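Asp/Glu-specific dipeptidyl-peptidase (Flavobacterium psychrophilum, PDB 5JXF) cleaves dipeptides from the N-terminus of oligopeptides as a serine protease, with strict preference for Asp or Glu as the residue before the cut. Local coordinates at residues Y292-A297 with A389-Y394; N382-L387 with Y564-L569; Y641-K646 with D702-L707; I709-A714 with H718-M723. All coordinates share one frame; numbering follows the deposited sequence.

How the contacts relate
The four contacts form two pairs on well-separated parts of the molecule. Contacts 1 and 2, centres 12 Å apart, share helix 386-415 and interlock along the sequence, with both partner segments packing near one another through Tyr292, Met565 and Tyr564; they belong to the helical region inserted between strands 279-284 and 586-591. Contacts 3 and 4 come later, one after the other, centres 13 Å apart, sharing helix 703-713, which follows strand 698-702 of the eight-stranded antiparallel sheet. About 50 Å separates the centres of one pair from those of the other. The first pair thus knits helices of the insertion together, while the second joins helix 703-713 to the loop before strand 648-653 and to the following helix 717-721.

Contact 1. Residues Y292-A297 with A389-Y394; sequences YLPSFA and ADFQKY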
loop_
_atom_site.group_PDB
_atom_site.type_symbol
_atom_site.label_atom_id
_atom_site.label_comp_id
_atom_site.label_asym_id
_atom_site.label_seq_id
_atom_site.Cartn_x
_atom_site.Cartn_y
_atom_site.Cartn_z
ATOM N N TYR A 292 8.687 -25.553 16.243
ATOM C CA TYR A 292 8.181 -26.880 16.549
ATOM C C TYR A 292 7.070 -26.891 17.595
ATOM O O TYR A 292 6.899 -27.872 18.319
ATOM C CB TYR A 292 9.344 -27.751 16.991
ATOM C CG TYR A 292 10.485 -27.676 16.010
ATOM C CD1 TYR A 292 10.394 -28.294 14.773
ATOM C CD2 TYR A 292 11.644 -26.956 16.306
ATOM C CE1 TYR A 292 11.429 -28.223 13.866
ATOM C CE2 TYR A 292 12.682 -26.874 15.399
ATOM C CZ TYR A 292 12.565 -27.508 14.181
ATOM O OH TYR A 292 13.588 -27.438 13.268
ATOM N N LEU A 293 6.317 -25.801 17.663
ATOM C CA LEU A 293 5.250 -25.678 18.641
ATOM C C LEU A 293 4.073 -26.572 18.283
ATOM O O LEU A 293 3.911 -26.968 17.133
ATOM C CB LEU A 293 4.793 -24.223 18.751
ATOM C CG LEU A 293 5.731 -23.286 19.510
ATOM C CD1 LEU A 293 5.190 -21.869 19.518
ATOM C CD2 LEU A 293 5.964 -23.790 20.923
ATOM N N PRO A 294 3.262 -26.919 19.287
ATOM C CA PRO A 294 1.979 -27.594 19.093
ATOM C C PRO A 294 0.940 -26.628 18.552
ATOM O O PRO A 294 1.163 -25.423 18.629
ATOM C CB PRO A 294 1.610 -28.016 20.502
ATOM C CG PRO A 294 2.177 -26.890 21.321
ATOM C CD PRO A 294 3.521 -26.678 20.716
ATOM N N SER A 295 -0.174 -27.153 18.047
ATOM C CA SER A 295 -1.288 -26.342 17.567
ATOM C C SER A 295 -1.730 -25.322 18.599
ATOM O O SER A 295 -2.038 -24.172 18.277
ATOM C CB SER A 295 -2.487 -27.230 17.210
ATOM O OG SER A 295 -2.238 -28.020 16.061
ATOM N N PHE A 296 -1.759 -25.763 19.849
ATOM C CA PHE A 296 -2.381 -25.002 20.918
ATOM C C PHE A 296 -1.545 -23.788 21.304
ATOM O O PHE A 296 -2.066 -22.807 21.844
ATOM C CB PHE A 296 -2.620 -25.918 22.114
ATOM C CG PHE A 296 -3.152 -27.272 21.729
ATOM C CD1 PHE A 296 -4.483 -27.429 21.357
ATOM C CD2 PHE A 296 -2.321 -28.385 21.723
ATOM C CE1 PHE A 296 -4.978 -28.671 20.995
ATOM C CE2 PHE A 296 -2.808 -29.627 21.360
ATOM C CZ PHE A 296 -4.143 -29.770 20.995
ATOM N N ALA A 297 -0.253 -23.851 20.992
ATOM C CA ALA A 297 0.651 -22.742 21.262
ATOM C C ALA A 297 0.395 -21.624 20.273
ATOM O O ALA A 297 0.326 -20.452 20.642
ATOM C CB ALA A 297 2.105 -23.201 21.190
ATOM N N ALA A 389 -2.325 -34.373 23.986
ATOM C CA ALA A 389 -3.472 -34.232 24.878
ATOM C C ALA A 389 -3.108 -33.404 26.107
ATOM O O ALA A 389 -3.880 -32.542 26.535
ATOM C CB ALA A 389 -3.998 -35.597 25.290
ATOM N N ASP A 390 -1.930 -33.663 26.671
ATOM C CA ASP A 390 -1.456 -32.896 27.819
ATOM C C ASP A 390 -1.311 -31.416 27.467
ATOM O O ASP A 390 -1.741 -30.543 28.221
ATOM C CB ASP A 390 -0.128 -33.455 28.335
ATOM C CG ASP A 390 -0.282 -34.816 28.985
ATOM O OD1 ASP A 390 -1.299 -35.022 29.673
ATOM O OD2 ASP A 390 0.611 -35.677 28.818
ATOM N N PHE A 391 -0.722 -31.140 26.309
ATOM C CA PHE A 391 -0.567 -29.769 25.846
ATOM C C PHE A 391 -1.891 -29.017 25.864
ATOM O O PHE A 391 -1.989 -27.931 26.439
ATOM C CB PHE A 391 0.022 -29.735 24.436
ATOM C CG PHE A 391 1.516 -29.859 24.399
ATOM C CD1 PHE A 391 2.176 -30.814 25.130
ATOM C CD2 PHE A 391 2.261 -28.986 23.668
ATOM C CE1 PHE A 391 3.542 -30.909 25.065
ATOM C CE2 PHE A 391 3.624 -29.070 23.619
ATOM C CZ PHE A 391 4.267 -30.018 24.320
ATOM N N GLN A 392 -2.906 -29.612 25.243
ATOM C CA GLN A 392 -4.219 -28.989 25.147
ATOM C C GLN A 392 -4.759 -28.694 26.535
ATOM O O GLN A 392 -5.328 -27.635 26.780
ATOM C CB GLN A 392 -5.183 -29.887 24.378
ATOM C CG GLN A 392 -6.550 -29.280 24.171
ATOM C CD GLN A 392 -7.458 -30.180 23.367
ATOM O OE1 GLN A 392 -7.118 -31.328 23.085
ATOM N NE2 GLN A 392 -8.621 -29.662 22.991
ATOM N N LYS A 393 -4.549 -29.639 27.444
ATOM C CA LYS A 393 -4.926 -29.468 28.837
ATOM C C LYS A 393 -4.294 -28.221 29.444
ATOM O O LYS A 393 -4.995 -27.289 29.843
ATOM C CB LYS A 393 -4.525 -30.698 29.647
ATOM N N TYR A 394 -2.964 -28.202 29.489
ATOM C CA TYR A 394 -2.240 -27.125 30.156
ATOM C C TYR A 394 -2.351 -25.779 29.430
ATOM O O TYR A 394 -2.466 -24.734 30.075
ATOM C CB TYR A 394 -0.767 -27.504 30.326
ATOM C CG TYR A 394 -0.543 -28.781 31.114
ATOM C CD1 TYR A 394 -0.839 -28.850 32.470
ATOM C CD2 TYR A 394 -0.010 -29.909 30.505
ATOM C CE1 TYR A 394 -0.631 -30.019 33.191
ATOM C CE2 TYR A 394 0.200 -31.078 31.214
ATOM C CZ TYR A 394 -0.108 -31.129 32.554
ATOM O OH TYR A 394 0.113 -32.299 33.249
#
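Phe296 presents a ring face to Gln392, whose CB sits 3.6 Å from the ring centroid and 17° off its normal, a CH-pi contact displaced somewhat toward the rim. Beyond CB the glutamine chain stays close to the ring: with CG anti to the backbone N (chi1 -177°) and the rest extended, CG comes to 3.6 Å from Phe296 CE1, and the amide plane is turned only 15° from the ring plane. The flat end of the glutamine therefore lies almost parallel to the phenyl group. Beside it, Phe391 adds its CB, 3.8 Å from Phe296 CD2, and its own ring is directed to Pro294, which meets the ring edge; the modelled separation there is too short to be trusted in detail. Replacing Phe296 with an alanine would probably leave the Gln392 chain without the surface it lies on and open a gap beside Phe391 CB.

Pro294 occupies the N-cap position of helix 295-325, and its carbonyl O accepts from Ala297 N at 3.2 Å as part of the first turn. The CB of Phe296 points toward segment 389-394. Between the two, Ser295 OG is hydrogen-bonded to Glu368 of helix 360-375. Tyr395 of helix 386-415 touches both Pro294 and Phe296, while Leu560 of helix 547-571 packs against Phe391. The arrangement is a junction where the start of one long helix meets the side of another, in the all-helical insertion that S46 peptidases carry in addition to their chymotrypsin-like protease fold.

Contact 2. Residues N382-L387 with Y564-L569; sequences NEYGNL and YMKAQL
The CA atoms of Tyr384 and Ala567 lie 7.0 Å apart, and so do those of Leu387 and Tyr564, so the loop entering helix 386-415 passes helix 547-571 in the opposite chain direction. Tyr384 lays the face of its ring over Ala567: the methyl CB stands 3.5 Å from the ring centroid and only 8° off the normal, an almost centred CH-pi contact. The phenol reaches there because CG is anti to the carbonyl carbon (chi1 -51°), and the small alanine lets the ring come down close to the helix backbone, with CZ 3.6 Å from Ala567 CA. At the far end, the hydroxyl passes Lys566 CG at 4.0 Å and forms a hydrogen bond with Glu570, the residue that also takes the salt bridge from Lys566 NZ. One glutamate thus ties the rim of the contact together.

Both segments belong to the helical insertion of the S46 fold, where loop and helix are joined here by apolar packing with no hydrogen bond directly between them. Gly385, at a positive phi of 75°, carries the chain round from Tyr384 to Leu387. There Leu387 brings CD1 to 4.0 Å from Tyr564 CA, approaching the tyrosine ring obliquely. From helix 360-375, Phe371 meets the Tyr564 ring edge-to-face and also touches Ala567.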
loop_
_atom_site.group_PDB
_atom_site.type_symbol
_atom_site.label_atom_id
_atom_site.label_comp_id
_atom_site.label_asym_id
_atom_site.label_seq_id
_atom_site.Cartn_x
_atom_site.Cartn_y
_atom_site.Cartn_z
ATOM N N ASN A 382 4.100 -44.487 25.225
ATOM C CA ASN A 382 4.217 -44.311 26.667
ATOM C C ASN A 382 5.041 -43.060 26.951
ATOM O O ASN A 382 4.723 -42.292 27.856
ATOM C CB ASN A 382 4.829 -45.569 27.305
ATOM C CG ASN A 382 5.044 -45.447 28.817
ATOM O OD1 ASN A 382 4.859 -44.390 29.422
ATOM N ND2 ASN A 382 5.398 -46.565 29.438
ATOM N N GLU A 383 6.089 -42.840 26.166
ATOM C CA GLU A 383 6.832 -41.591 26.255
ATOM C C GLU A 383 6.064 -40.468 25.558
ATOM O O GLU A 383 5.863 -39.389 26.119
ATOM C CB GLU A 383 8.227 -41.752 25.649
ATOM N N TYR A 384 5.618 -40.739 24.335
ATOM C CA TYR A 384 4.957 -39.721 23.511
ATOM C C TYR A 384 3.443 -39.922 23.515
ATOM O O TYR A 384 2.860 -40.367 24.512
ATOM C CB TYR A 384 5.482 -39.765 22.076
ATOM C CG TYR A 384 6.999 -39.742 21.988
ATOM C CD1 TYR A 384 7.764 -39.237 23.036
ATOM C CD2 TYR A 384 7.671 -40.265 20.885
ATOM C CE1 TYR A 384 9.136 -39.226 22.986
ATOM C CE2 TYR A 384 9.061 -40.258 20.828
ATOM C CZ TYR A 384 9.784 -39.740 21.876
ATOM O OH TYR A 384 11.157 -39.736 21.805
ATOM N N GLY A 385 2.807 -39.590 22.398
ATOM C CA GLY A 385 1.400 -39.876 22.231
ATOM C C GLY A 385 0.506 -38.950 23.030
ATOM O O GLY A 385 -0.153 -38.051 22.484
ATOM N N ASN A 386 0.466 -39.200 24.333
ATOM C CA ASN A 386 -0.285 -38.395 25.281
ATOM C C ASN A 386 0.072 -36.903 25.220
ATOM O O ASN A 386 -0.794 -36.053 25.427
ATOM C CB ASN A 386 -0.052 -38.937 26.691
ATOM C CG ASN A 386 -0.910 -40.164 27.007
ATOM O OD1 ASN A 386 -2.029 -40.323 26.501
ATOM N ND2 ASN A 386 -0.398 -41.013 27.881
ATOM N N LEU A 387 1.342 -36.609 24.920
ATOM C CA LEU A 387 1.861 -35.242 24.746
ATOM C C LEU A 387 0.849 -34.226 24.222
ATOM O O LEU A 387 0.555 -33.233 24.880
ATOM C CB LEU A 387 3.060 -35.260 23.794
ATOM C CG LEU A 387 4.325 -35.973 24.262
ATOM C CD1 LEU A 387 5.377 -35.945 23.160
ATOM C CD2 LEU A 387 4.858 -35.351 25.549
ATOM N N TYR A 564 8.506 -33.210 23.310
ATOM C CA TYR A 564 7.911 -33.053 21.992
ATOM C C TYR A 564 9.012 -32.827 20.954
ATOM O O TYR A 564 8.955 -33.373 19.849
ATOM C CB TYR A 564 6.913 -31.891 21.996
ATOM C CG TYR A 564 6.041 -31.792 20.764
ATOM C CD1 TYR A 564 5.776 -32.904 19.973
ATOM C CD2 TYR A 564 5.494 -30.574 20.385
ATOM C CE1 TYR A 564 4.983 -32.804 18.844
ATOM C CE2 TYR A 564 4.706 -30.458 19.261
ATOM C CZ TYR A 564 4.452 -31.571 18.491
ATOM O OH TYR A 564 3.660 -31.443 17.372
ATOM N N MET A 565 10.017 -32.035 21.327
ATOM C CA MET A 565 11.154 -31.743 20.452
ATOM C C MET A 565 11.934 -33.018 20.132
ATOM O O MET A 565 12.191 -33.327 18.967
ATOM C CB MET A 565 12.075 -30.707 21.105
ATOM C CG MET A 565 13.147 -30.111 20.188
ATOM S SD MET A 565 12.446 -29.188 18.799
ATOM C CE MET A 565 12.947 -30.221 17.423
ATOM N N LYS A 566 12.290 -33.756 21.179
ATOM C CA LYS A 566 13.005 -35.026 21.037
ATOM C C LYS A 566 12.224 -36.023 20.189
ATOM O O LYS A 566 12.801 -36.765 19.393
ATOM C CB LYS A 566 13.298 -35.624 22.416
ATOM C CG LYS A 566 13.960 -36.997 22.405
ATOM C CD LYS A 566 14.196 -37.487 23.834
ATOM C CE LYS A 566 14.463 -38.981 23.895
ATOM N NZ LYS A 566 15.684 -39.369 23.140
ATOM N N ALA A 567 10.909 -36.030 20.362
ATOM C CA ALA A 567 10.046 -36.936 19.617
ATOM C C ALA A 567 10.160 -36.674 18.127
ATOM O O ALA A 567 10.310 -37.602 17.331
ATOM C CB ALA A 567 8.603 -36.792 20.070
ATOM N N GLN A 568 10.094 -35.401 17.756
ATOM C CA GLN A 568 10.150 -35.015 16.354
ATOM C C GLN A 568 11.528 -35.315 15.772
ATOM O O GLN A 568 11.649 -35.696 14.608
ATOM C CB GLN A 568 9.787 -33.536 16.190
ATOM C CG GLN A 568 8.326 -33.235 16.520
ATOM C CD GLN A 568 7.962 -31.773 16.332
ATOM O OE1 GLN A 568 8.060 -31.220 15.228
ATOM N NE2 GLN A 568 7.528 -31.138 17.416
ATOM N N LEU A 569 12.560 -35.166 16.594
ATOM C CA LEU A 569 13.915 -35.491 16.173
ATOM C C LEU A 569 14.054 -36.980 15.844
ATOM O O LEU A 569 14.803 -37.353 14.940
ATOM C CB LEU A 569 14.912 -35.087 17.256
ATOM C CG LEU A 569 15.356 -33.623 17.218
ATOM C CD1 LEU A 569 15.977 -33.187 18.537
ATOM C CD2 LEU A 569 16.338 -33.408 16.084
#

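Contact 3. Residues Y641-K646 with D702-L707; sequences YGENGK and DMRYVL
Tyr641 and Arg704 bring their CA atoms to 5.1 Å where an irregular loop passes the first turn of helix 703-713; the loop then reverses in a type I' turn from Glu643 to Lys646. Tyr641 lies against the helix, its CE1 3.6 Å from Leu707 CB, with the Leu707 carbonyl group over one ring face and the Arg704 carbonyl oxygen approaching obliquely. Its hydroxyl probably hydrogen-bonds to Asp711.

The polar half centres on Arg704. Its chain bends at chi3 (-67°), folding the guanidinium back so that it grips Asp702 side-on: NE gives to OD1 at 3.0 Å and NH2 to OD2 at 2.9 Å. Asp702 OD1 accepts a second bond, from Arg704 N at 3.0 Å through its anti lone pair, so the N-cap residue of the helix also holds the arginine in place. Across the contact, NH1 gives a hydrogen bond of 3.0 Å to Glu643 OE2, in the plane of the guanidinium. This bond is nearly straight at the hydrogen (161°), yet it meets the glutamate from above, 75° out of the carboxylate plane. A water takes a further NH1 bond and donates to Gly642 O.

A leucine in place of Arg704 would probably leave Glu643 without its charge partner across the contact and Asp702 with only its capping bond among those described.

With a carboxylate on two of its sides, the guanidinium is likely to stay firmly protonated, and its charge couples the loop carrying the turn to the start of the helix.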
loop_
_atom_site.group_PDB
_atom_site.type_symbol
_atom_site.label_atom_id
_atom_site.label_comp_id
_atom_site.label_asym_id
_atom_site.label_seq_id
_atom_site.Cartn_x
_atom_site.Cartn_y
_atom_site.Cartn_z
ATOM N N TYR A 641 30.284 3.160 -7.163
ATOM C CA TYR A 641 29.208 2.453 -6.480
ATOM C C TYR A 641 27.957 2.319 -7.340
ATOM O O TYR A 641 27.008 1.642 -6.959
ATOM C CB TYR A 641 28.861 3.164 -5.181
ATOM C CG TYR A 641 30.080 3.549 -4.417
ATOM C CD1 TYR A 641 30.928 2.578 -3.899
ATOM C CD2 TYR A 641 30.405 4.879 -4.241
ATOM C CE1 TYR A 641 32.069 2.935 -3.207
ATOM C CE2 TYR A 641 31.534 5.245 -3.558
ATOM C CZ TYR A 641 32.362 4.268 -3.036
ATOM O OH TYR A 641 33.486 4.648 -2.352
ATOM N N GLY A 642 27.954 2.974 -8.496
ATOM C CA GLY A 642 26.804 2.929 -9.377
ATOM C C GLY A 642 26.789 1.765 -10.348
ATOM O O GLY A 642 27.793 1.112 -10.584
ATOM N N GLU A 643 25.618 1.517 -10.924
ATOM C CA GLU A 643 25.411 0.399 -11.833
ATOM C C GLU A 643 24.593 0.883 -13.022
ATOM O O GLU A 643 23.367 0.947 -12.931
ATOM C CB GLU A 643 24.685 -0.740 -11.109
ATOM C CG GLU A 643 24.399 -1.966 -11.962
ATOM C CD GLU A 643 23.700 -3.063 -11.174
ATOM O OE1 GLU A 643 22.480 -2.930 -10.917
ATOM O OE2 GLU A 643 24.382 -4.047 -10.786
ATOM N N ASN A 644 25.260 1.244 -14.119
ATOM C CA ASN A 644 24.564 1.793 -15.286
ATOM C C ASN A 644 23.736 3.029 -14.941
ATOM O O ASN A 644 22.615 3.166 -15.423
ATOM C CB ASN A 644 23.627 0.753 -15.924
ATOM C CG ASN A 644 24.293 -0.590 -16.159
ATOM O OD1 ASN A 644 25.509 -0.678 -16.329
ATOM N ND2 ASN A 644 23.487 -1.649 -16.170
ATOM N N GLY A 645 24.259 3.908 -14.088
ATOM C CA GLY A 645 23.560 5.150 -13.766
ATOM C C GLY A 645 22.522 5.076 -12.652
ATOM O O GLY A 645 21.855 6.071 -12.360
ATOM N N LYS A 646 22.392 3.906 -12.025
ATOM C CA LYS A 646 21.459 3.705 -10.920
ATOM C C LYS A 646 22.213 3.322 -9.628
ATOM O O LYS A 646 23.272 2.717 -9.703
ATOM C CB LYS A 646 20.447 2.621 -11.283
ATOM C CG LYS A 646 19.822 2.806 -12.670
ATOM C CD LYS A 646 18.748 1.759 -12.959
ATOM C CE LYS A 646 17.679 1.753 -11.889
ATOM N NZ LYS A 646 17.309 3.139 -11.479
ATOM N N ASP A 702 22.308 -3.093 0.449
ATOM C CA ASP A 702 23.341 -3.331 -0.557
ATOM C C ASP A 702 24.645 -2.650 -0.124
ATOM O O ASP A 702 24.606 -1.476 0.234
ATOM C CB ASP A 702 22.845 -2.784 -1.920
ATOM C CG ASP A 702 23.653 -3.293 -3.085
ATOM O OD1 ASP A 702 24.891 -3.076 -3.095
ATOM O OD2 ASP A 702 23.045 -3.934 -3.975
ATOM N N MET A 703 25.789 -3.353 -0.142
ATOM C CA MET A 703 27.048 -2.765 0.358
ATOM C C MET A 703 27.483 -1.579 -0.527
ATOM O O MET A 703 28.123 -0.632 -0.052
ATOM C CB MET A 703 28.168 -3.823 0.461
ATOM C CG MET A 703 28.171 -4.629 1.842
ATOM S SD MET A 703 28.026 -3.554 3.243
ATOM C CE MET A 703 29.577 -2.678 3.069
ATOM N N ARG A 704 27.111 -1.601 -1.802
ATOM C CA ARG A 704 27.338 -0.425 -2.648
ATOM C C ARG A 704 26.691 0.855 -2.089
ATOM O O ARG A 704 27.288 1.923 -2.144
ATOM C CB ARG A 704 26.843 -0.680 -4.073
ATOM C CG ARG A 704 27.723 -1.673 -4.823
ATOM C CD ARG A 704 27.107 -2.059 -6.150
ATOM N NE ARG A 704 25.882 -2.825 -5.955
ATOM C CZ ARG A 704 25.154 -3.339 -6.944
ATOM N NH1 ARG A 704 25.540 -3.171 -8.204
ATOM N NH2 ARG A 704 24.042 -4.028 -6.671
ATOM N N TYR A 705 25.492 0.752 -1.530
ATOM C CA TYR A 705 24.830 1.908 -0.904
ATOM C C TYR A 705 25.497 2.322 0.408
ATOM O O TYR A 705 25.624 3.518 0.696
ATOM C CB TYR A 705 23.350 1.605 -0.657
ATOM C CG TYR A 705 22.545 2.822 -0.237
ATOM C CD1 TYR A 705 22.571 3.988 -0.995
ATOM C CD2 TYR A 705 21.742 2.793 0.886
ATOM C CE1 TYR A 705 21.846 5.097 -0.625
ATOM C CE2 TYR A 705 21.007 3.893 1.263
ATOM C CZ TYR A 705 21.064 5.039 0.499
ATOM O OH TYR A 705 20.348 6.130 0.888
ATOM N N VAL A 706 25.902 1.331 1.215
ATOM C CA VAL A 706 26.654 1.633 2.429
ATOM C C VAL A 706 27.892 2.465 2.108
ATOM O O VAL A 706 28.097 3.550 2.665
ATOM C CB VAL A 706 27.082 0.348 3.164
ATOM C CG1 VAL A 706 27.966 0.688 4.365
ATOM C CG2 VAL A 706 25.849 -0.436 3.586
ATOM N N LEU A 707 28.704 1.973 1.182
ATOM C CA LEU A 707 29.949 2.664 0.852
ATOM C C LEU A 707 29.676 4.040 0.226
ATOM O O LEU A 707 30.335 5.026 0.564
ATOM C CB LEU A 707 30.805 1.807 -0.081
ATOM C CG LEU A 707 31.226 0.412 0.395
ATOM C CD1 LEU A 707 31.964 -0.305 -0.723
ATOM C CD2 LEU A 707 32.091 0.469 1.659
HETATM O O HOH W 1 28.074 -1.403 -9.263
#

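Contact 4. Residues I709-A714 with H718-M723; sequences IVDKFA and HLINEM
Ile720 reaches across to Val710 and Asp711 with its longer branch. CB itself stands back and only sets the fork: CG1 is anti to the carbonyl carbon (chi1 -60°), which sends that branch to helix 703-713. CG1 meets Val710 CG1 at 4.0 Å, the two aliphatic side chains sliding past each other in opposite directions. The chain then continues nearly extended to CD1, whose closest partner across the contact is Asp711 CB, at 3.5 Å. The same methyl lies near CG and 3.9 Å from OD2 of Asp711, the two side chains crossing at about a right angle. Asp711 OD2 forms a salt bridge with Lys717 NZ. Val710 CG1 also touches Leu719 CB, at 4.4 Å.

The first helix contains a wider pi-type turn, with Ala714 N bonded to Ile709 O at 3.0 Å. Past the short connection, a backbone bond joins Val710 to Ala716. Behind this pair of helices, Val710 and Leu719 lie on Trp123, and Val710 and Met723 on Met240, residues of strands 122-123 and 239-245 of the nine-stranded antiparallel sheet. Such a return is consistent with the chymotrypsin-like fold, in which the C-terminal helix packs back on the N-terminal barrel.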
loop_
_atom_site.group_PDB
_atom_site.type_symbol
_atom_site.label_atom_id
_atom_site.label_comp_id
_atom_site.label_asym_id
_atom_site.label_seq_id
_atom_site.Cartn_x
_atom_site.Cartn_y
_atom_site.Cartn_z
ATOM N N ILE A 709 27.214 5.943 0.954
ATOM C CA ILE A 709 26.831 6.871 2.002
ATOM C C ILE A 709 28.071 7.290 2.813
ATOM O O ILE A 709 28.266 8.472 3.095
ATOM C CB ILE A 709 25.771 6.259 2.907
ATOM C CG1 ILE A 709 24.459 6.117 2.137
ATOM C CG2 ILE A 709 25.566 7.118 4.145
ATOM C CD1 ILE A 709 23.779 7.462 1.869
ATOM N N VAL A 710 28.917 6.324 3.161
ATOM C CA VAL A 710 30.175 6.622 3.841
ATOM C C VAL A 710 31.012 7.631 3.043
ATOM O O VAL A 710 31.607 8.584 3.584
ATOM C CB VAL A 710 31.000 5.332 4.055
ATOM C CG1 VAL A 710 32.361 5.672 4.627
ATOM C CG2 VAL A 710 30.232 4.354 4.939
ATOM N N ASP A 711 31.027 7.421 1.736
ATOM C CA ASP A 711 31.933 8.126 0.855
ATOM C C ASP A 711 31.345 9.429 0.300
ATOM O O ASP A 711 31.785 10.521 0.671
ATOM C CB ASP A 711 32.326 7.192 -0.290
ATOM C CG ASP A 711 33.373 7.773 -1.189
ATOM O OD1 ASP A 711 33.648 8.985 -1.100
ATOM O OD2 ASP A 711 33.927 6.999 -1.998
ATOM N N LYS A 712 30.386 9.312 -0.618
ATOM C CA LYS A 712 29.885 10.491 -1.331
ATOM C C LYS A 712 29.112 11.421 -0.412
ATOM O O LYS A 712 29.169 12.637 -0.568
ATOM C CB LYS A 712 29.004 10.077 -2.508
ATOM C CG LYS A 712 29.789 9.534 -3.688
ATOM C CD LYS A 712 30.503 10.674 -4.438
ATOM C CE LYS A 712 31.196 10.145 -5.676
ATOM N NZ LYS A 712 31.980 8.925 -5.328
ATOM N N PHE A 713 28.405 10.847 0.562
ATOM C CA PHE A 713 27.540 11.646 1.412
ATOM C C PHE A 713 28.315 12.237 2.590
ATOM O O PHE A 713 28.259 13.446 2.828
ATOM C CB PHE A 713 26.350 10.809 1.901
ATOM C CG PHE A 713 25.384 11.568 2.782
ATOM C CD1 PHE A 713 24.404 12.370 2.232
ATOM C CD2 PHE A 713 25.461 11.468 4.171
ATOM C CE1 PHE A 713 23.514 13.071 3.042
ATOM C CE2 PHE A 713 24.588 12.167 4.991
ATOM C CZ PHE A 713 23.601 12.962 4.428
ATOM N N ALA A 714 29.041 11.399 3.323
ATOM C CA ALA A 714 29.706 11.864 4.542
ATOM C C ALA A 714 31.123 12.367 4.292
ATOM O O ALA A 714 31.638 13.160 5.069
ATOM C CB ALA A 714 29.715 10.747 5.614
ATOM N N HIS A 718 38.274 7.873 4.185
ATOM C CA HIS A 718 39.379 7.281 4.944
ATOM C C HIS A 718 38.964 5.942 5.561
ATOM O O HIS A 718 39.776 5.031 5.663
ATOM C CB HIS A 718 39.880 8.236 6.035
ATOM C CG HIS A 718 38.853 8.560 7.074
ATOM N ND1 HIS A 718 37.758 9.357 6.818
ATOM C CD2 HIS A 718 38.750 8.183 8.373
ATOM C CE1 HIS A 718 37.027 9.462 7.915
ATOM N NE2 HIS A 718 37.606 8.759 8.873
ATOM N N LEU A 719 37.692 5.807 5.934
ATOM C CA LEU A 719 37.222 4.529 6.451
ATOM C C LEU A 719 37.204 3.487 5.343
ATOM O O LEU A 719 37.422 2.300 5.593
ATOM C CB LEU A 719 35.845 4.664 7.078
ATOM C CG LEU A 719 35.788 5.714 8.180
ATOM C CD1 LEU A 719 34.348 5.876 8.651
ATOM C CD2 LEU A 719 36.719 5.334 9.341
ATOM N N ILE A 720 36.973 3.931 4.111
ATOM C CA ILE A 720 36.963 3.008 2.987
ATOM C C ILE A 720 38.365 2.510 2.656
ATOM O O ILE A 720 38.555 1.340 2.326
ATOM C CB ILE A 720 36.350 3.657 1.739
ATOM C CG1 ILE A 720 34.915 4.085 2.040
ATOM C CG2 ILE A 720 36.416 2.702 0.546
ATOM C CD1 ILE A 720 34.109 4.375 0.820
ATOM N N ASN A 721 39.345 3.401 2.749
ATOM C CA ASN A 721 40.728 3.050 2.443
ATOM C C ASN A 721 41.200 1.890 3.313
ATOM O O ASN A 721 42.122 1.160 2.953
ATOM C CB ASN A 721 41.647 4.266 2.624
ATOM C CG ASN A 721 41.392 5.354 1.580
ATOM O OD1 ASN A 721 40.949 5.067 0.466
ATOM N ND2 ASN A 721 41.687 6.603 1.933
ATOM N N GLU A 722 40.525 1.734 4.449
ATOM C CA GLU A 722 40.786 0.687 5.432
ATOM C C GLU A 722 40.282 -0.668 4.938
ATOM O O GLU A 722 40.743 -1.707 5.387
ATOM C CB GLU A 722 40.094 1.055 6.745
ATOM C CG GLU A 722 40.761 0.639 7.999
ATOM C CD GLU A 722 39.976 1.102 9.213
ATOM O OE1 GLU A 722 39.632 2.298 9.285
ATOM O OE2 GLU A 722 39.675 0.252 10.078
ATOM N N MET A 723 39.319 -0.662 4.021
ATOM C CA MET A 723 38.705 -1.926 3.620
ATOM C C MET A 723 39.436 -2.552 2.437
ATOM O O MET A 723 40.282 -1.929 1.818
ATOM C CB MET A 723 37.235 -1.725 3.279
ATOM C CG MET A 723 36.425 -1.013 4.356
ATOM S SD MET A 723 34.817 -0.540 3.683
ATOM C CE MET A 723 34.424 0.865 4.719
#